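Local coordinates for protein proliferating cell nuclear antigen (Entamoeba histolytica, PDB 3P91) that probably acts as a ring-shaped processivity factor that binds DNA and keeps DNA polymerase delta on its template during replication, at residues A[6-11]-A[62-67]; A[12-17]-A[89-94]; A[21-26]-A[219-224]; A[73-78]-A[120-125]; A[140-145]-A[227-232]. One frame throughout, in Å; residues are numbered along the deposited sequence.

Contact 1. Residues A[6-11]-A[62-67]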
# COMPACT_ATOMS: atom_id res chain seq x y z
N ALA A 6 6.43 -12.46 -39.99
CA ALA A 6 7.55 -11.53 -40.13
C ALA A 6 8.47 -11.58 -38.91
O ALA A 6 9.68 -11.37 -39.01
CB ALA A 6 7.03 -10.12 -40.33
N PHE A 7 7.88 -11.85 -37.76
CA PHE A 7 8.63 -11.89 -36.52
C PHE A 7 8.03 -12.88 -35.53
O PHE A 7 6.83 -12.89 -35.28
CB PHE A 7 8.71 -10.49 -35.91
CG PHE A 7 9.54 -10.41 -34.65
CD1 PHE A 7 10.89 -10.72 -34.68
CD2 PHE A 7 8.96 -10.04 -33.45
CE1 PHE A 7 11.64 -10.66 -33.53
CE2 PHE A 7 9.72 -9.98 -32.30
CZ PHE A 7 11.06 -10.29 -32.34
N HIS A 8 8.89 -13.74 -34.99
CA HIS A 8 8.51 -14.64 -33.92
C HIS A 8 9.61 -14.71 -32.85
O HIS A 8 10.78 -14.87 -33.16
CB HIS A 8 8.20 -16.03 -34.47
CG HIS A 8 8.08 -17.10 -33.42
ND1 HIS A 8 6.98 -17.22 -32.60
CD2 HIS A 8 8.92 -18.09 -33.06
CE1 HIS A 8 7.15 -18.23 -31.78
NE2 HIS A 8 8.33 -18.78 -32.04
N ALA A 9 9.22 -14.58 -31.59
CA ALA A 9 10.20 -14.64 -30.51
C ALA A 9 9.61 -15.18 -29.22
O ALA A 9 8.55 -14.74 -28.78
CB ALA A 9 10.81 -13.26 -30.28
N LYS A 10 10.29 -16.16 -28.62
CA LYS A 10 9.92 -16.60 -27.28
C LYS A 10 11.06 -16.40 -26.32
O LYS A 10 12.17 -16.87 -26.55
CB LYS A 10 9.50 -18.07 -27.26
CG LYS A 10 9.10 -18.54 -25.87
CD LYS A 10 8.69 -19.98 -25.90
CE LYS A 10 9.87 -20.84 -26.28
NZ LYS A 10 9.49 -21.96 -27.18
N PHE A 11 10.77 -15.72 -25.22
CA PHE A 11 11.80 -15.40 -24.25
C PHE A 11 12.20 -16.62 -23.44
O PHE A 11 11.39 -17.51 -23.22
CB PHE A 11 11.33 -14.29 -23.33
CG PHE A 11 11.26 -12.96 -24.00
CD1 PHE A 11 12.32 -12.07 -23.92
CD2 PHE A 11 10.14 -12.59 -24.72
CE1 PHE A 11 12.26 -10.84 -24.54
CE2 PHE A 11 10.07 -11.36 -25.35
CZ PHE A 11 11.13 -10.48 -25.26
N PHE A 62 16.47 -15.46 -25.87
CA PHE A 62 15.29 -16.17 -26.35
C PHE A 62 15.55 -17.65 -26.54
O PHE A 62 16.67 -18.07 -26.86
CB PHE A 62 14.83 -15.57 -27.67
CG PHE A 62 14.70 -14.09 -27.65
CD1 PHE A 62 13.48 -13.50 -27.36
CD2 PHE A 62 15.79 -13.27 -27.93
CE1 PHE A 62 13.35 -12.11 -27.34
CE2 PHE A 62 15.67 -11.90 -27.91
CZ PHE A 62 14.45 -11.31 -27.61
N ASP A 63 14.50 -18.44 -26.36
CA ASP A 63 14.54 -19.86 -26.69
C ASP A 63 14.25 -20.08 -28.17
O ASP A 63 14.78 -21.01 -28.78
CB ASP A 63 13.52 -20.63 -25.84
CG ASP A 63 14.03 -20.90 -24.45
OD1 ASP A 63 13.22 -20.91 -23.50
OD2 ASP A 63 15.26 -21.11 -24.31
N GLU A 64 13.41 -19.21 -28.74
CA GLU A 64 13.17 -19.18 -30.18
C GLU A 64 13.27 -17.75 -30.68
O GLU A 64 12.86 -16.81 -29.98
CB GLU A 64 11.79 -19.73 -30.52
CG GLU A 64 11.52 -21.11 -29.98
CD GLU A 64 10.13 -21.61 -30.30
OE1 GLU A 64 9.89 -22.83 -30.18
OE2 GLU A 64 9.28 -20.78 -30.69
N PHE A 65 13.83 -17.57 -31.87
CA PHE A 65 13.95 -16.24 -32.45
C PHE A 65 14.07 -16.29 -33.96
O PHE A 65 14.94 -16.96 -34.51
CB PHE A 65 15.13 -15.47 -31.84
CG PHE A 65 15.11 -14.00 -32.16
CD1 PHE A 65 14.50 -13.09 -31.30
CD2 PHE A 65 15.68 -13.52 -33.33
CE1 PHE A 65 14.46 -11.75 -31.60
CE2 PHE A 65 15.66 -12.17 -33.63
CZ PHE A 65 15.05 -11.28 -32.76
N GLN A 66 13.18 -15.58 -34.63
CA GLN A 66 13.17 -15.50 -36.06
C GLN A 66 12.79 -14.09 -36.45
O GLN A 66 11.74 -13.59 -36.07
CB GLN A 66 12.17 -16.50 -36.66
CG GLN A 66 11.87 -16.31 -38.15
CD GLN A 66 13.07 -16.59 -39.05
OE1 GLN A 66 14.13 -17.04 -38.58
NE2 GLN A 66 12.91 -16.34 -40.34
N CYS A 67 13.66 -13.44 -37.21
CA CYS A 67 13.37 -12.15 -37.80
C CYS A 67 14.29 -12.06 -39.00
O CYS A 67 15.42 -11.63 -38.89
CB CYS A 67 13.65 -11.02 -36.80
SG CYS A 67 12.92 -9.43 -37.23
O HOH W 1 10.92 -13.89 -39.88

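Contact 2. Residues A[12-17]-A[89-94]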
# COMPACT_ATOMS: atom_id res chain seq x y z
N LYS A 12 13.45 -16.65 -23.01
CA LYS A 12 13.88 -17.62 -22.02
C LYS A 12 13.19 -17.28 -20.71
O LYS A 12 12.64 -18.16 -20.04
CB LYS A 12 15.40 -17.61 -21.86
CG LYS A 12 16.11 -18.37 -22.97
CD LYS A 12 17.61 -18.21 -22.90
CE LYS A 12 18.29 -19.14 -23.89
NZ LYS A 12 19.76 -18.87 -24.01
N GLU A 13 13.21 -16.00 -20.35
CA GLU A 13 12.57 -15.52 -19.13
C GLU A 13 11.61 -14.37 -19.40
O GLU A 13 12.00 -13.36 -19.98
CB GLU A 13 13.62 -15.06 -18.11
CG GLU A 13 14.55 -16.16 -17.61
CD GLU A 13 13.83 -17.25 -16.83
OE1 GLU A 13 14.33 -18.40 -16.81
OE2 GLU A 13 12.76 -16.97 -16.23
N ALA A 14 10.36 -14.52 -18.99
CA ALA A 14 9.37 -13.47 -19.19
C ALA A 14 9.69 -12.22 -18.36
O ALA A 14 9.38 -11.10 -18.77
CB ALA A 14 7.97 -13.98 -18.89
N ALA A 15 10.30 -12.43 -17.20
CA ALA A 15 10.70 -11.33 -16.33
C ALA A 15 11.54 -10.30 -17.07
O ALA A 15 11.38 -9.10 -16.87
CB ALA A 15 11.45 -11.86 -15.13
N LEU A 16 12.43 -10.78 -17.93
CA LEU A 16 13.35 -9.92 -18.67
C LEU A 16 12.63 -8.81 -19.44
O LEU A 16 12.99 -7.64 -19.34
CB LEU A 16 14.23 -10.75 -19.61
CG LEU A 16 15.47 -10.16 -20.29
CD1 LEU A 16 15.13 -9.46 -21.59
CD2 LEU A 16 16.19 -9.22 -19.34
N PHE A 17 11.61 -9.17 -20.21
CA PHE A 17 10.93 -8.20 -21.06
C PHE A 17 9.99 -7.29 -20.27
O PHE A 17 9.78 -6.13 -20.64
CB PHE A 17 10.19 -8.91 -22.18
CG PHE A 17 9.72 -7.99 -23.27
CD1 PHE A 17 10.63 -7.20 -23.96
CD2 PHE A 17 8.39 -7.93 -23.62
CE1 PHE A 17 10.20 -6.36 -24.97
CE2 PHE A 17 7.96 -7.10 -24.63
CZ PHE A 17 8.87 -6.31 -25.31
N ASN A 89 6.00 -14.01 -14.01
CA ASN A 89 7.39 -14.26 -14.37
C ASN A 89 7.57 -15.71 -14.80
O ASN A 89 8.53 -16.06 -15.48
CB ASN A 89 8.32 -13.96 -13.18
CG ASN A 89 8.53 -12.47 -12.94
OD1 ASN A 89 8.20 -11.65 -13.79
ND2 ASN A 89 9.10 -12.13 -11.79
N ASP A 90 6.62 -16.54 -14.40
CA ASP A 90 6.65 -17.97 -14.65
C ASP A 90 6.41 -18.32 -16.10
O ASP A 90 7.01 -19.25 -16.63
CB ASP A 90 5.56 -18.65 -13.81
CG ASP A 90 6.13 -19.48 -12.69
OD1 ASP A 90 5.45 -19.64 -11.66
OD2 ASP A 90 7.27 -19.99 -12.85
N CYS A 91 5.53 -17.56 -16.74
CA CYS A 91 4.93 -17.96 -18.02
C CYS A 91 5.90 -18.00 -19.20
O CYS A 91 7.04 -17.54 -19.10
CB CYS A 91 3.77 -17.04 -18.36
SG CYS A 91 4.27 -15.53 -19.22
N GLY A 92 5.41 -18.54 -20.31
CA GLY A 92 6.18 -18.60 -21.54
C GLY A 92 5.73 -17.48 -22.45
O GLY A 92 4.67 -17.54 -23.06
N LEU A 93 6.56 -16.45 -22.56
CA LEU A 93 6.16 -15.25 -23.27
C LEU A 93 6.61 -15.28 -24.73
O LEU A 93 7.79 -15.45 -25.04
CB LEU A 93 6.69 -14.00 -22.56
CG LEU A 93 6.33 -12.68 -23.24
CD1 LEU A 93 4.85 -12.43 -23.16
CD2 LEU A 93 7.10 -11.55 -22.61
N ILE A 94 5.65 -15.10 -25.64
CA ILE A 94 5.92 -15.14 -27.05
C ILE A 94 5.42 -13.88 -27.71
O ILE A 94 4.35 -13.37 -27.37
CB ILE A 94 5.27 -16.36 -27.72
CG1 ILE A 94 5.77 -17.64 -27.07
CG2 ILE A 94 5.56 -16.39 -29.21
CD1 ILE A 94 4.88 -18.82 -27.33
O HOH W 2 11.04 -15.16 -15.54

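Contact 3. Residues A[21-26]-A[219-224]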
# COMPACT_ATOMS: atom_id res chain seq x y z
N VAL A 21 10.51 -3.23 -20.16
CA VAL A 21 9.42 -2.30 -20.42
C VAL A 21 9.10 -1.31 -19.28
O VAL A 21 8.75 -0.16 -19.53
CB VAL A 21 8.15 -3.05 -20.88
CG1 VAL A 21 6.97 -2.12 -20.97
CG2 VAL A 21 8.42 -3.71 -22.20
N GLU A 22 9.23 -1.75 -18.03
CA GLU A 22 9.11 -0.83 -16.90
C GLU A 22 10.21 0.22 -16.92
O GLU A 22 9.96 1.42 -16.90
CB GLU A 22 9.18 -1.59 -15.58
CG GLU A 22 7.91 -2.34 -15.28
CD GLU A 22 6.70 -1.51 -15.64
OE1 GLU A 22 5.94 -1.93 -16.53
OE2 GLU A 22 6.53 -0.43 -15.03
N SER A 23 11.45 -0.25 -16.95
CA SER A 23 12.60 0.62 -16.99
C SER A 23 12.46 1.62 -18.11
O SER A 23 12.70 2.81 -17.94
CB SER A 23 13.86 -0.22 -17.19
OG SER A 23 13.90 -1.27 -16.23
N LEU A 24 12.05 1.13 -19.27
CA LEU A 24 11.92 1.96 -20.45
C LEU A 24 10.90 3.04 -20.27
O LEU A 24 11.11 4.18 -20.65
CB LEU A 24 11.49 1.12 -21.64
CG LEU A 24 12.58 0.50 -22.52
CD1 LEU A 24 11.92 -0.22 -23.68
CD2 LEU A 24 13.52 1.57 -23.03
N LYS A 25 9.76 2.66 -19.70
CA LYS A 25 8.59 3.52 -19.74
C LYS A 25 8.65 4.66 -18.74
O LYS A 25 7.90 5.63 -18.83
CB LYS A 25 7.31 2.69 -19.61
CG LYS A 25 6.58 2.79 -18.31
CD LYS A 25 5.15 2.30 -18.51
CE LYS A 25 4.28 2.57 -17.31
NZ LYS A 25 4.78 1.80 -16.14
N SER A 26 9.59 4.56 -17.80
CA SER A 26 9.90 5.64 -16.87
C SER A 26 10.61 6.81 -17.57
O SER A 26 10.58 7.93 -17.06
CB SER A 26 10.79 5.12 -15.73
OG SER A 26 10.11 4.16 -14.93
N ALA A 219 17.57 5.51 -12.60
CA ALA A 219 17.95 4.60 -11.54
C ALA A 219 16.92 3.51 -11.32
O ALA A 219 17.24 2.44 -10.79
CB ALA A 219 18.19 5.36 -10.25
N LYS A 220 15.69 3.78 -11.71
CA LYS A 220 14.59 2.84 -11.52
C LYS A 220 14.72 1.62 -12.41
O LYS A 220 13.85 0.75 -12.38
CB LYS A 220 13.25 3.52 -11.78
CG LYS A 220 12.96 4.67 -10.86
CD LYS A 220 11.67 5.37 -11.29
CE LYS A 220 11.44 6.63 -10.49
NZ LYS A 220 10.24 7.36 -10.98
N SER A 221 15.78 1.55 -13.20
CA SER A 221 16.03 0.41 -14.07
C SER A 221 16.75 -0.71 -13.32
O SER A 221 17.11 -1.73 -13.89
CB SER A 221 16.85 0.83 -15.29
OG SER A 221 16.13 1.77 -16.07
N ALA A 222 16.95 -0.49 -12.02
CA ALA A 222 17.66 -1.42 -11.15
C ALA A 222 17.28 -2.90 -11.32
O ALA A 222 18.14 -3.76 -11.33
CB ALA A 222 17.51 -1.00 -9.68
N PRO A 223 15.98 -3.19 -11.45
CA PRO A 223 15.53 -4.57 -11.62
C PRO A 223 16.26 -5.35 -12.72
O PRO A 223 16.32 -6.58 -12.67
CB PRO A 223 14.06 -4.42 -11.97
CG PRO A 223 13.65 -3.17 -11.28
CD PRO A 223 14.84 -2.25 -11.39
N LEU A 224 16.82 -4.65 -13.70
CA LEU A 224 17.47 -5.32 -14.83
C LEU A 224 18.78 -5.98 -14.46
O LEU A 224 19.24 -6.88 -15.16
CB LEU A 224 17.71 -4.34 -15.97
CG LEU A 224 16.55 -4.06 -16.92
CD1 LEU A 224 16.96 -2.99 -17.89
CD2 LEU A 224 16.14 -5.32 -17.65
O HOH W 3 13.71 3.88 -15.98
O HOH W 4 8.40 5.44 -13.12

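Contact 4. Residues A[73-78]-A[120-125]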
# COMPACT_ATOMS: atom_id res chain seq x y z
N LEU A 73 8.78 -1.89 -34.74
CA LEU A 73 7.46 -1.86 -34.11
C LEU A 73 7.27 -0.60 -33.28
O LEU A 73 7.98 -0.39 -32.30
CB LEU A 73 7.26 -3.09 -33.23
CG LEU A 73 7.63 -4.45 -33.81
CD1 LEU A 73 7.74 -5.45 -32.69
CD2 LEU A 73 6.62 -4.91 -34.83
N GLY A 74 6.30 0.22 -33.67
CA GLY A 74 5.97 1.43 -32.93
C GLY A 74 5.13 1.11 -31.71
O GLY A 74 3.95 0.79 -31.82
N ILE A 75 5.73 1.23 -30.54
CA ILE A 75 5.11 0.73 -29.31
C ILE A 75 4.84 1.79 -28.24
O ILE A 75 5.74 2.48 -27.79
CB ILE A 75 5.97 -0.39 -28.70
CG1 ILE A 75 5.73 -1.69 -29.46
CG2 ILE A 75 5.64 -0.56 -27.24
CD1 ILE A 75 6.64 -2.81 -29.03
N ASN A 76 3.57 1.89 -27.84
CA ASN A 76 3.18 2.69 -26.68
C ASN A 76 3.44 1.89 -25.42
O ASN A 76 2.74 0.91 -25.14
CB ASN A 76 1.70 3.10 -26.76
CG ASN A 76 1.25 3.91 -25.56
OD1 ASN A 76 1.51 3.55 -24.41
ND2 ASN A 76 0.58 5.03 -25.82
N LEU A 77 4.44 2.31 -24.66
CA LEU A 77 4.92 1.55 -23.51
C LEU A 77 3.92 1.50 -22.37
O LEU A 77 3.92 0.56 -21.58
CB LEU A 77 6.27 2.09 -23.05
CG LEU A 77 7.37 1.80 -24.08
CD1 LEU A 77 8.45 2.84 -24.05
CD2 LEU A 77 7.95 0.41 -23.87
N THR A 78 3.05 2.50 -22.29
CA THR A 78 1.99 2.48 -21.30
C THR A 78 1.06 1.30 -21.58
O THR A 78 0.65 0.59 -20.66
CB THR A 78 1.20 3.81 -21.27
OG1 THR A 78 2.02 4.83 -20.69
CG2 THR A 78 -0.05 3.67 -20.45
N LEU A 120 -1.91 -6.29 -29.37
CA LEU A 120 -1.59 -4.90 -29.08
C LEU A 120 -1.52 -4.09 -30.37
O LEU A 120 -0.74 -4.40 -31.26
CB LEU A 120 -0.26 -4.80 -28.35
CG LEU A 120 0.31 -3.37 -28.32
CD1 LEU A 120 -0.66 -2.41 -27.63
CD2 LEU A 120 1.67 -3.35 -27.64
N ASN A 121 -2.33 -3.04 -30.46
CA ASN A 121 -2.29 -2.17 -31.62
C ASN A 121 -0.98 -1.42 -31.66
O ASN A 121 -0.59 -0.80 -30.68
CB ASN A 121 -3.44 -1.16 -31.57
CG ASN A 121 -4.80 -1.82 -31.53
OD1 ASN A 121 -5.03 -2.82 -32.21
ND2 ASN A 121 -5.70 -1.28 -30.72
N LEU A 122 -0.29 -1.48 -32.79
CA LEU A 122 0.95 -0.75 -32.93
C LEU A 122 0.67 0.70 -33.28
O LEU A 122 -0.43 1.06 -33.70
CB LEU A 122 1.84 -1.38 -34.00
CG LEU A 122 2.25 -2.81 -33.68
CD1 LEU A 122 3.07 -3.41 -34.79
CD2 LEU A 122 3.00 -2.83 -32.38
N VAL A 123 1.69 1.53 -33.11
CA VAL A 123 1.57 2.96 -33.34
C VAL A 123 2.54 3.41 -34.43
O VAL A 123 3.49 2.71 -34.78
CB VAL A 123 1.87 3.72 -32.04
CG1 VAL A 123 1.45 5.18 -32.17
CG2 VAL A 123 1.15 3.06 -30.87
N ASP A 124 2.27 4.59 -34.97
CA ASP A 124 3.20 5.23 -35.90
C ASP A 124 4.07 6.20 -35.14
O ASP A 124 3.60 7.20 -34.60
CB ASP A 124 2.45 5.96 -37.00
CG ASP A 124 2.26 5.11 -38.23
OD1 ASP A 124 3.10 4.20 -38.44
OD2 ASP A 124 1.28 5.34 -38.97
N ILE A 125 5.36 5.90 -35.09
CA ILE A 125 6.31 6.76 -34.41
C ILE A 125 7.26 7.37 -35.42
O ILE A 125 8.06 6.67 -36.03
CB ILE A 125 7.06 5.98 -33.34
CG1 ILE A 125 6.06 5.39 -32.35
CG2 ILE A 125 8.04 6.89 -32.64
CD1 ILE A 125 6.69 4.70 -31.18
O HOH W 5 1.88 -0.15 -28.79

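Contact 5. Residues A[140-145]-A[227-232]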
# COMPACT_ATOMS: atom_id res chain seq x y z
N ILE A 140 35.01 4.78 -13.87
CA ILE A 140 33.88 3.89 -14.08
C ILE A 140 33.48 3.26 -12.76
O ILE A 140 34.24 2.49 -12.17
CB ILE A 140 34.20 2.79 -15.10
CG1 ILE A 140 34.49 3.40 -16.47
CG2 ILE A 140 33.05 1.82 -15.20
CD1 ILE A 140 35.05 2.42 -17.45
N ILE A 141 32.28 3.58 -12.30
CA ILE A 141 31.83 3.14 -11.00
C ILE A 141 30.82 2.02 -11.09
O ILE A 141 29.87 2.09 -11.87
CB ILE A 141 31.21 4.29 -10.25
CG1 ILE A 141 32.23 5.41 -10.09
CG2 ILE A 141 30.71 3.82 -8.91
CD1 ILE A 141 31.63 6.72 -9.71
N THR A 142 31.02 0.99 -10.28
CA THR A 142 30.09 -0.12 -10.21
C THR A 142 29.62 -0.27 -8.78
O THR A 142 30.41 -0.20 -7.85
CB THR A 142 30.74 -1.43 -10.68
OG1 THR A 142 31.11 -1.31 -12.06
CG2 THR A 142 29.77 -2.58 -10.49
N LEU A 143 28.32 -0.48 -8.62
CA LEU A 143 27.70 -0.37 -7.32
C LEU A 143 26.36 -1.08 -7.39
O LEU A 143 25.76 -1.14 -8.45
CB LEU A 143 27.50 1.10 -7.02
CG LEU A 143 26.28 1.45 -6.16
CD1 LEU A 143 26.43 0.93 -4.73
CD2 LEU A 143 26.08 2.94 -6.17
N SER A 144 25.91 -1.63 -6.27
CA SER A 144 24.58 -2.21 -6.19
C SER A 144 23.57 -1.24 -6.80
O SER A 144 23.52 -0.07 -6.42
CB SER A 144 24.21 -2.51 -4.73
OG SER A 144 22.81 -2.65 -4.55
N SER A 145 22.79 -1.72 -7.76
CA SER A 145 21.81 -0.87 -8.42
C SER A 145 20.68 -0.49 -7.47
O SER A 145 20.09 0.58 -7.60
CB SER A 145 21.23 -1.59 -9.63
OG SER A 145 20.64 -2.82 -9.23
N ASN A 227 23.89 -4.86 -10.22
CA ASN A 227 24.70 -3.65 -10.11
C ASN A 227 24.40 -2.64 -11.21
O ASN A 227 23.90 -2.99 -12.28
CB ASN A 227 26.18 -4.01 -10.12
CG ASN A 227 26.61 -4.75 -8.86
OD1 ASN A 227 26.25 -4.37 -7.75
ND2 ASN A 227 27.40 -5.80 -9.02
N VAL A 228 24.71 -1.37 -10.95
CA VAL A 228 24.63 -0.34 -11.98
C VAL A 228 26.03 0.17 -12.28
O VAL A 228 26.85 0.31 -11.38
CB VAL A 228 23.75 0.85 -11.55
CG1 VAL A 228 24.26 1.47 -10.27
CG2 VAL A 228 23.67 1.89 -12.67
N LYS A 229 26.32 0.43 -13.56
CA LYS A 229 27.62 0.98 -13.92
C LYS A 229 27.52 2.40 -14.45
O LYS A 229 26.88 2.66 -15.47
CB LYS A 229 28.34 0.09 -14.93
CG LYS A 229 29.83 0.35 -14.97
CD LYS A 229 30.52 -0.49 -16.01
CE LYS A 229 30.23 0.03 -17.39
NZ LYS A 229 31.11 -0.61 -18.41
N LEU A 230 28.17 3.32 -13.75
CA LEU A 230 28.20 4.71 -14.14
C LEU A 230 29.58 5.04 -14.69
O LEU A 230 30.58 4.97 -13.98
CB LEU A 230 27.92 5.61 -12.95
CG LEU A 230 26.67 5.41 -12.09
CD1 LEU A 230 26.64 4.03 -11.46
CD2 LEU A 230 26.64 6.47 -11.01
N SER A 231 29.63 5.42 -15.96
CA SER A 231 30.86 5.86 -16.58
C SER A 231 30.90 7.38 -16.55
O SER A 231 30.08 8.04 -17.19
CB SER A 231 30.95 5.34 -18.00
OG SER A 231 31.06 3.94 -18.00
N LEU A 232 31.87 7.91 -15.82
CA LEU A 232 31.88 9.32 -15.43
C LEU A 232 32.95 10.16 -16.14
O LEU A 232 34.13 9.80 -16.15
CB LEU A 232 32.06 9.40 -13.92
CG LEU A 232 31.84 10.72 -13.18
CD1 LEU A 232 30.51 11.32 -13.57
CD2 LEU A 232 31.89 10.47 -11.68

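Contact 1. Residues A[6-11]-A[62-67]
Phe-7 to Phe-11 and Phe-62 to Cys-67 pair as antiparallel strands at one border of the five-stranded sheet of the N-terminal domain, with 62-66 outermost and 7-11 next to strand 92-97. His-8 and Gln-66 exchange two backbone bonds, and Lys-10 N donates to Glu-64 O. The ladder then slips by one residue: Asp-63 and Glu-64 both face Lys-10, a classic beta bulge in which Lys-10 O accepts from Asp-63 N (2.8 Å) and only weakly from Glu-64 N. The tight side is aromatic. Phe-7 turns its edge toward the face of Phe-65 in an offset edge-to-face pair, planes 78° apart and CE1 3.6 Å from Phe-65 CZ, while Cys-67 CB meets the ring edge of Phe-7 at CD1, with SG obliquely beside it. The methyl of Ala-9 touches both Phe-65 CD1 (3.8 Å) and Phe-62 CD1 (4.0 Å). Phe-62 CE1 lies over one face of Phe-11, 3.3 Å from its CE1, with the rings inclined by 45°. Phe-17 stacks on Phe-11 and ties this side to helix 14-25. On the other side, partly open to solvent, polar groups take over. Glu-64, extended beyond CG, splits its carboxylate: OE1 makes a salt bridge with Lys-10 NZ (3.1 Å), and OE2 receives His-8. The imidazole is gripped at both nitrogens, ND1 being bonded to Asp-96, an acidic setting that would probably favour its protonated form. His-8 NE2 points almost straight at Glu-64 OE2, 2.6 Å away and within 2° of the ring plane.

Contact 2. Residues A[12-17]-A[89-94]
Phe-17 and Leu-93 both carry CG opposite the backbone N (chi1 -167° and 180°), and these torsions bring the two side chains together at about a right angle, Leu-93 CD2 lying 4.0 Å from Phe-17 CD2 and 4.1 Å from its CB. The arrangement is a helix-on-sheet contact of the N-terminal domain: the first turn of helix 14-25 rests on strand 92-97 and on the turn that leads into it. Leu-93 CD2 approaches the phenyl ring obliquely, and Phe-17 also packs on Leu-80 and Leu-84 of helix 77-84, so this end of the contact belongs to the interior between helices and sheet. Ala-14, at the helix start, directs its CB toward the other segment. This methyl meets the CB of Leu-93 at 3.9 Å, the SG of Cys-91 at 4.0 Å and the carbonyl oxygen of Cys-91 at 3.7 Å; three neighbours around one small group account for its large share of the buried surface. Toward solvent the packing gives way to polar chemistry. Asn-89 lays its amide beside the methyl of Ala-15, with OD1 3.5 Å from that CB. There a water bridges the segments: it donates to Glu-13 OE2 and to Asn-89 O (2.7 Å) and accepts from Ala-15 N, 3.3 Å away.

Contact 3. Residues A[21-26]-A[219-224]
Ser-23 on helix 14-25 faces Ser-221 in the loop that follows helix 212-218, and the two side chains form the middle of a small buried contact between the N-terminal and C-terminal domains. Van der Waals contact comes first. Ser-221 OG lies 3.2 Å from Ser-23 CB, and the two CB atoms are 3.7 Å apart, so the contact is carbon-and-hydroxyl packing, Ser-221 OG against the Ser-23 methylene, while their CA atoms approach to 4.5 Å. Leu-224, in a short 3-10 turn, adds its CD1 at 3.9 Å from Ser-23 OG, and Leu-249 of strand 247-253 touches both serines as well as this leucine. Direct hydrogen bonding is local to each side. Ser-23 OG bonds to Arg-19 O one turn back in its helix, and Ser-221 OG to Phe-218 O; in each case OG is turned back beside the residue's own backbone N (chi1 -52° and -63°), within range of a preceding carbonyl. Water adds further links. One molecule donates to Ser-23 O and lies 3.2 Å from Ser-221 OG; its distance to the carbonyl is unusually short, so its exact place is doubtful. Nearer the solvent, a second water sits 2.8 Å from Ser-26 OG and makes a weak bond with Lys-220 NZ, whose side chain is extended beyond CG. The implication is that two small side chains, each hydroxyl engaged by a carbonyl earlier in its own part of the chain, let the domains meet mainly by close packing, with water adding weak or uncertain links and without charge pairing between the two segments.

Contact 4. Residues A[73-78]-A[120-125]
Leu-122 packs by CB and CD2 near Gly-74 O and crosses Leu-73 and Ile-75 obliquely, its CD1 3.9 Å from Leu-73 CD2 and its CD2 4.2 Å from Ile-75 CG1. This is a perpendicular crossing: residues 122 to 125 run at 90° to 73-76, part of the outermost strand, within this chain, of the nine-stranded sheet. They follow strand 114-121, where Leu-120 and Asn-121 pack on Met-180 and Ala-179 of the second subunit, and their place is consistent with the start of the linker joining the two domains of PCNA. Val-123 and Ile-125 both direct CB toward the strand. The Val-123 branch CG2 reaches the Asn-76 CB (4.1 Å), while Ile-125 extends CG1 away from its own carbonyl carbon (chi1 -58°) and lays CD1 against Gly-74 CA at 3.8 Å and Ile-75 N at 3.7 Å. Between these side chains the backbones come very close, which the absence of a side chain on Gly-74 permits: its CA approaches Val-123 O to 3.3 Å in a CA-H...O contact. Asn-76, at the N-cap of helix 77-84, turns OD1 to His-79 N, and a water joins its backbone N to Asn-121 O. The central polar link is the bond from Val-123 N to Gly-74 O, 2.7 Å long, the donor tilted 27° from the carbonyl plane.

Contact 5. Residues A[140-145]-A[227-232]
Strands 140-144 and 227-232 run antiparallel at 159° with axes 4.5 Å apart, joined by paired backbone bonds at Ile-141 with Leu-230 and Leu-143 with Val-228. They are neighbours in the long antiparallel sheet of the PCNA fold, where strands 199-202 and 238-244 flank them in the C-terminal domain. The bond from Ile-141 N to Leu-230 O is nearly linear at 174°, whereas that from Leu-143 N to Val-228 O is longer (3.2 Å) and more bent. Side chains divide between two faces. Ile-141, Leu-143, Val-228 and Leu-230 share the buried one, where Phe-148 of helix 145-158 touches Leu-143, Val-228 and Leu-230, and Ile-141 CD1 meets Leu-232 CD2 at 4.2 Å. The other face carries Ile-140, Thr-142, Lys-229 and Ser-231. Lys-229 CG lies opposite its own backbone N (chi1 -160°), which sends the aliphatic chain obliquely across Ile-140 and Thr-142: CD is 3.5 Å from Ile-140 CG2, and CG is 3.6 Å from Thr-142 OG1. Its ammonium reaches on to Glu-241 in a long, weak ion pair. The Thr-142 and Asn-227 side chains cross at about a right angle, CG2 of the former 3.9 Å from CB of the latter. Where the strand ends, Ser-144 caps helix 145-158 through a bond from Glu-147 N to its OG, and Ser-145 OG turns to Ala-225 O. Ser-145 CB lies against the opposite strand, 3.7 Å from Val-228 N.

Contacts 1, 2 and 4 lie in the N-terminal domain, contact 5 in the C-terminal domain, and contact 3 between them. Contact 3 is buried, its centre about 5 Å from the chain centre; the other four are only partly buried. Contacts 1 and 5 are both strand ladders, about 31 Å apart between centres, yet contact 1 combines an aromatic face with a charged, solvent-facing one, while the buried face of contact 5 is mainly aliphatic. Helix 14-25 serves contact 2 at its start and contact 3 toward its end, and Leu-77 of contact 4 packs on it. Waters enter contacts 1 to 4; direct backbone bonds link the segments of contacts 1, 4 and 5.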